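Local coordinates for peroxidase (PDB 6QZO), which binds heme b and, as a member of the DyP-type family, probably uses it to oxidise substrates with hydrogen peroxide, at residues 201-215 against 299-311. Numbering follows the deposited sequence.
Sequences EGTANLDPRTDPDLL and TQREETFLRRAYN. With HEM (protoporphyrin IX containing Fe), chain I.
Leu206 and Leu306 bring the loop 201-215 against the start of strand 306-314, their CA atoms 5.0 Å apart; farther along, a 3-10 turn at 212-214 faces the type I turn from Gln300 to Glu303. No backbone-to-backbone hydrogen bond joins the segments. Instead the Asn205 amide replaces a strand partner: OD1 accepts from Arg307 N, in plane on a lone pair, while Asn205 ND2 donates to Arg307 O at 2.7 Å. A leucine in its place would probably leave both backbone groups of Arg307 without these mates. Arg307 suits the heme edge: bent at chi3 (-67°), it lays one guanidinium face over pyrrole carbon C3D, and NH1 and NH2 both donate to propionate oxygen O1A. Arg307 NH1 also forms a salt bridge with Glu201 OE2 at 3.1 Å. Gly202 N gives O1A a third donor, at backbone angles where a CB would press on the carbonyl O of Glu201; Ala204 N binds O2A. At the other end, extended Arg301 forms salt bridges with two aspartates: NH1 and NH2 grip Asp213 OD2 and OD1 end-on, nearly coplanar, through syn lone pairs, and NH2 also reaches Asp211 OD1. Leu214 CD1 lies over the centre of one guanidinium face of Arg301 and touches Thr304 CG2 at 3.6 Å. Loop and strand thus form the propionate side of the heme pocket, whose iron His292 binds; neighbouring strand 323-332 supplies Phe328 beside Arg307, while Val342 of helix 340-348 packs on Phe305.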
# COMPACT_ATOMS: atom_id res chain seq x y z
N GLU A 201 -19.05 3.25 4.70
CA GLU A 201 -18.72 4.70 4.73
C GLU A 201 -19.09 5.28 3.35
O GLU A 201 -18.73 4.64 2.33
CB GLU A 201 -17.24 4.87 5.12
CG GLU A 201 -16.58 6.17 4.66
CD GLU A 201 -16.53 7.32 5.66
OE1 GLU A 201 -16.47 7.04 6.88
OE2 GLU A 201 -16.52 8.51 5.20
N GLY A 202 -19.83 6.40 3.33
CA GLY A 202 -20.06 7.21 2.11
C GLY A 202 -21.51 7.29 1.69
O GLY A 202 -21.80 7.92 0.67
N THR A 203 -22.41 6.72 2.49
CA THR A 203 -23.85 6.56 2.17
C THR A 203 -24.52 7.93 2.01
O THR A 203 -25.11 8.18 0.95
CB THR A 203 -24.52 5.72 3.26
OG1 THR A 203 -23.82 4.48 3.31
CG2 THR A 203 -25.99 5.51 3.01
N ALA A 204 -24.50 8.76 3.06
CA ALA A 204 -25.16 10.09 3.10
C ALA A 204 -24.12 11.18 2.80
O ALA A 204 -23.72 11.90 3.73
CB ALA A 204 -25.81 10.31 4.45
N ASN A 205 -23.67 11.24 1.55
CA ASN A 205 -22.62 12.19 1.08
C ASN A 205 -23.30 13.36 0.36
O ASN A 205 -24.47 13.22 -0.05
CB ASN A 205 -21.59 11.48 0.19
CG ASN A 205 -20.19 12.05 0.30
OD1 ASN A 205 -20.00 13.14 0.83
ND2 ASN A 205 -19.21 11.31 -0.18
N LEU A 206 -22.59 14.48 0.24
CA LEU A 206 -22.98 15.62 -0.62
C LEU A 206 -23.11 15.11 -2.06
O LEU A 206 -22.20 14.39 -2.52
CB LEU A 206 -21.90 16.71 -0.52
CG LEU A 206 -22.06 17.89 -1.47
CD1 LEU A 206 -23.45 18.49 -1.34
CD2 LEU A 206 -21.00 18.95 -1.21
N ASP A 207 -24.23 15.43 -2.71
CA ASP A 207 -24.43 15.20 -4.17
C ASP A 207 -24.09 16.48 -4.92
O ASP A 207 -24.88 17.42 -4.95
CB ASP A 207 -25.86 14.77 -4.50
CG ASP A 207 -26.04 14.32 -5.93
OD1 ASP A 207 -25.11 14.55 -6.74
OD2 ASP A 207 -27.08 13.73 -6.23
N PRO A 208 -22.90 16.55 -5.56
CA PRO A 208 -22.53 17.74 -6.32
C PRO A 208 -23.34 17.98 -7.61
O PRO A 208 -23.22 19.05 -8.17
CB PRO A 208 -21.04 17.49 -6.64
CG PRO A 208 -20.92 15.98 -6.66
CD PRO A 208 -21.87 15.50 -5.59
N ARG A 209 -24.15 17.01 -8.05
CA ARG A 209 -25.06 17.16 -9.22
C ARG A 209 -26.28 17.99 -8.81
O ARG A 209 -26.76 18.79 -9.65
CB ARG A 209 -25.48 15.80 -9.79
CG ARG A 209 -24.30 14.96 -10.27
CD ARG A 209 -24.64 13.72 -11.06
NE ARG A 209 -24.14 12.54 -10.34
CZ ARG A 209 -24.84 11.76 -9.52
NH1 ARG A 209 -26.13 11.97 -9.31
NH2 ARG A 209 -24.24 10.74 -8.92
N THR A 210 -26.76 17.82 -7.57
CA THR A 210 -27.92 18.58 -7.03
C THR A 210 -27.44 19.87 -6.37
O THR A 210 -28.14 20.90 -6.50
CB THR A 210 -28.72 17.75 -6.01
OG1 THR A 210 -27.88 17.55 -4.88
CG2 THR A 210 -29.21 16.42 -6.55
N ASP A 211 -26.29 19.84 -5.68
CA ASP A 211 -25.84 20.93 -4.78
C ASP A 211 -24.44 21.39 -5.16
O ASP A 211 -23.55 21.46 -4.30
CB ASP A 211 -25.97 20.47 -3.32
CG ASP A 211 -27.41 20.19 -2.90
OD1 ASP A 211 -28.24 21.11 -3.01
OD2 ASP A 211 -27.69 19.05 -2.49
N PRO A 212 -24.19 21.77 -6.43
CA PRO A 212 -22.84 22.16 -6.86
C PRO A 212 -22.30 23.40 -6.13
O PRO A 212 -21.09 23.50 -5.98
CB PRO A 212 -23.00 22.45 -8.37
CG PRO A 212 -24.49 22.76 -8.54
CD PRO A 212 -25.18 21.88 -7.52
N ASP A 213 -23.18 24.29 -5.66
CA ASP A 213 -22.79 25.56 -4.99
C ASP A 213 -22.18 25.28 -3.61
O ASP A 213 -21.54 26.21 -3.06
CB ASP A 213 -23.99 26.51 -4.88
CG ASP A 213 -25.10 25.98 -3.99
OD1 ASP A 213 -25.68 24.92 -4.34
OD2 ASP A 213 -25.37 26.62 -2.95
N LEU A 214 -22.36 24.07 -3.06
CA LEU A 214 -21.82 23.68 -1.73
C LEU A 214 -20.43 23.04 -1.87
O LEU A 214 -19.82 22.78 -0.82
CB LEU A 214 -22.80 22.73 -1.05
CG LEU A 214 -24.19 23.29 -0.76
CD1 LEU A 214 -25.05 22.30 0.01
CD2 LEU A 214 -24.10 24.61 0.00
N LEU A 215 -19.96 22.81 -3.09
CA LEU A 215 -18.63 22.21 -3.38
C LEU A 215 -17.74 23.24 -4.08
O LEU A 215 -16.58 23.43 -3.64
CB LEU A 215 -18.85 20.99 -4.27
CG LEU A 215 -17.57 20.31 -4.78
CD1 LEU A 215 -16.75 19.83 -3.60
CD2 LEU A 215 -17.90 19.17 -5.72
N THR A 299 -27.09 20.58 10.09
CA THR A 299 -28.02 21.41 10.91
C THR A 299 -28.58 22.54 10.04
O THR A 299 -29.70 22.97 10.30
CB THR A 299 -27.29 21.90 12.17
OG1 THR A 299 -27.79 21.10 13.25
CG2 THR A 299 -27.44 23.36 12.48
N GLN A 300 -27.81 23.00 9.06
CA GLN A 300 -28.22 23.99 8.03
C GLN A 300 -27.77 23.45 6.67
O GLN A 300 -26.81 22.67 6.65
CB GLN A 300 -27.55 25.34 8.30
CG GLN A 300 -27.86 25.91 9.67
CD GLN A 300 -29.26 26.48 9.76
OE1 GLN A 300 -29.99 26.59 8.77
NE2 GLN A 300 -29.62 26.88 10.96
N ARG A 301 -28.42 23.88 5.59
CA ARG A 301 -28.13 23.38 4.22
C ARG A 301 -26.61 23.29 4.00
O ARG A 301 -26.17 22.26 3.45
CB ARG A 301 -28.76 24.27 3.16
CG ARG A 301 -28.35 23.90 1.75
CD ARG A 301 -29.30 24.42 0.70
NE ARG A 301 -28.91 23.88 -0.60
CZ ARG A 301 -27.94 24.37 -1.38
NH1 ARG A 301 -27.27 25.45 -1.02
NH2 ARG A 301 -27.67 23.79 -2.53
N GLU A 302 -25.85 24.30 4.43
CA GLU A 302 -24.42 24.47 4.03
C GLU A 302 -23.50 23.57 4.87
O GLU A 302 -22.34 23.41 4.45
CB GLU A 302 -24.01 25.95 4.05
CG GLU A 302 -24.00 26.60 5.42
CD GLU A 302 -25.29 27.20 5.95
OE1 GLU A 302 -26.28 27.25 5.17
OE2 GLU A 302 -25.28 27.60 7.15
N GLU A 303 -23.99 22.97 5.96
CA GLU A 303 -23.18 22.13 6.89
C GLU A 303 -23.04 20.70 6.33
O GLU A 303 -23.39 19.74 7.03
CB GLU A 303 -23.81 22.14 8.29
CG GLU A 303 -23.72 23.47 8.98
CD GLU A 303 -24.23 23.44 10.41
OE1 GLU A 303 -24.87 22.43 10.77
OE2 GLU A 303 -23.97 24.41 11.17
N THR A 304 -22.50 20.59 5.12
CA THR A 304 -22.28 19.34 4.36
C THR A 304 -21.01 19.51 3.53
O THR A 304 -20.55 20.67 3.37
CB THR A 304 -23.53 19.00 3.55
OG1 THR A 304 -23.40 17.69 2.99
CG2 THR A 304 -23.79 19.99 2.44
N PHE A 305 -20.43 18.42 3.03
CA PHE A 305 -19.18 18.43 2.25
C PHE A 305 -19.04 17.07 1.56
O PHE A 305 -19.67 16.09 2.01
CB PHE A 305 -17.98 18.75 3.16
CG PHE A 305 -18.08 18.14 4.54
CD1 PHE A 305 -17.71 16.82 4.76
CD2 PHE A 305 -18.58 18.88 5.59
CE1 PHE A 305 -17.84 16.25 6.02
CE2 PHE A 305 -18.71 18.31 6.85
CZ PHE A 305 -18.33 17.00 7.06
N LEU A 306 -18.27 17.04 0.46
CA LEU A 306 -17.95 15.80 -0.28
C LEU A 306 -16.85 15.06 0.48
O LEU A 306 -15.67 15.47 0.39
CB LEU A 306 -17.50 16.15 -1.70
CG LEU A 306 -17.24 14.95 -2.61
CD1 LEU A 306 -18.48 14.06 -2.73
CD2 LEU A 306 -16.75 15.40 -3.97
N ARG A 307 -17.23 14.03 1.22
CA ARG A 307 -16.25 13.10 1.83
C ARG A 307 -15.71 12.23 0.69
O ARG A 307 -16.52 11.78 -0.15
CB ARG A 307 -16.89 12.27 2.94
CG ARG A 307 -17.27 13.10 4.15
CD ARG A 307 -18.02 12.28 5.18
NE ARG A 307 -19.32 11.87 4.69
CZ ARG A 307 -19.90 10.70 4.89
NH1 ARG A 307 -19.31 9.74 5.58
NH2 ARG A 307 -21.12 10.47 4.42
N ARG A 308 -14.39 12.04 0.67
CA ARG A 308 -13.70 11.21 -0.34
C ARG A 308 -12.58 10.46 0.38
O ARG A 308 -11.40 10.66 0.04
CB ARG A 308 -13.21 12.12 -1.48
CG ARG A 308 -13.12 11.40 -2.81
CD ARG A 308 -12.70 12.35 -3.89
NE ARG A 308 -12.50 11.75 -5.19
CZ ARG A 308 -11.44 11.08 -5.56
NH1 ARG A 308 -10.51 10.74 -4.69
NH2 ARG A 308 -11.28 10.75 -6.83
N ALA A 309 -12.97 9.66 1.38
CA ALA A 309 -12.05 9.03 2.36
C ALA A 309 -11.46 7.72 1.81
O ALA A 309 -12.05 7.08 0.91
CB ALA A 309 -12.76 8.82 3.67
N TYR A 310 -10.30 7.37 2.36
CA TYR A 310 -9.53 6.15 2.03
C TYR A 310 -9.10 5.49 3.35
O TYR A 310 -8.96 6.20 4.35
CB TYR A 310 -8.33 6.53 1.16
CG TYR A 310 -8.66 6.70 -0.30
CD1 TYR A 310 -9.23 7.87 -0.79
CD2 TYR A 310 -8.43 5.67 -1.19
CE1 TYR A 310 -9.56 8.00 -2.13
CE2 TYR A 310 -8.74 5.79 -2.53
CZ TYR A 310 -9.30 6.96 -3.01
OH TYR A 310 -9.59 7.04 -4.33
N ASN A 311 -8.91 4.18 3.35
CA ASN A 311 -8.35 3.43 4.51
C ASN A 311 -6.84 3.63 4.54
O ASN A 311 -6.22 3.63 3.46
CB ASN A 311 -8.65 1.92 4.43
CG ASN A 311 -10.13 1.65 4.31
OD1 ASN A 311 -10.92 2.27 5.02
ND2 ASN A 311 -10.49 0.75 3.41
CHA HEM I . -21.13 9.34 8.27
CHB HEM I . -17.46 6.69 9.89
CHC HEM I . -15.06 10.73 11.02
CHD HEM I . -18.55 13.38 9.02
C1A HEM I . -20.34 8.28 8.64
C2A HEM I . -20.76 6.92 8.62
C3A HEM I . -19.73 6.18 9.09
C4A HEM I . -18.67 7.08 9.37
CMA HEM I . -19.68 4.68 9.28
CAA HEM I . -22.13 6.39 8.21
CBA HEM I . -22.24 6.06 6.72
CGA HEM I . -22.28 7.33 5.94
O1A HEM I . -21.18 7.77 5.50
O2A HEM I . -23.38 7.92 5.74
C1B HEM I . -16.50 7.59 10.34
C2B HEM I . -15.28 7.15 10.93
C3B HEM I . -14.59 8.29 11.27
C4B HEM I . -15.45 9.41 10.86
CMB HEM I . -14.84 5.71 11.13
CAB HEM I . -13.24 8.47 11.83
CBB HEM I . -12.33 7.49 11.92
C1C HEM I . -15.78 11.81 10.57
C2C HEM I . -15.38 13.13 10.72
C3C HEM I . -16.35 13.93 10.17
C4C HEM I . -17.38 13.04 9.66
CMC HEM I . -14.13 13.67 11.37
CAC HEM I . -16.10 15.40 10.21
CBC HEM I . -16.89 16.32 9.74
C1D HEM I . -19.55 12.45 8.66
C2D HEM I . -20.81 12.86 8.01
C3D HEM I . -21.54 11.75 7.82
C4D HEM I . -20.70 10.66 8.34
CMD HEM I . -21.29 14.26 7.63
CAD HEM I . -22.93 11.66 7.18
CBD HEM I . -24.03 11.80 8.25
CGD HEM I . -25.46 11.79 7.73
O1D HEM I . -25.96 12.81 7.22
O2D HEM I . -26.19 10.76 7.83
NA HEM I . -19.06 8.36 9.11
NB HEM I . -16.56 8.92 10.32
NC HEM I . -16.99 11.75 9.94
ND HEM I . -19.54 11.12 8.83
FE HEM I . -18.17 10.06 9.58
O HOH W 1 -15.77 8.90 2.38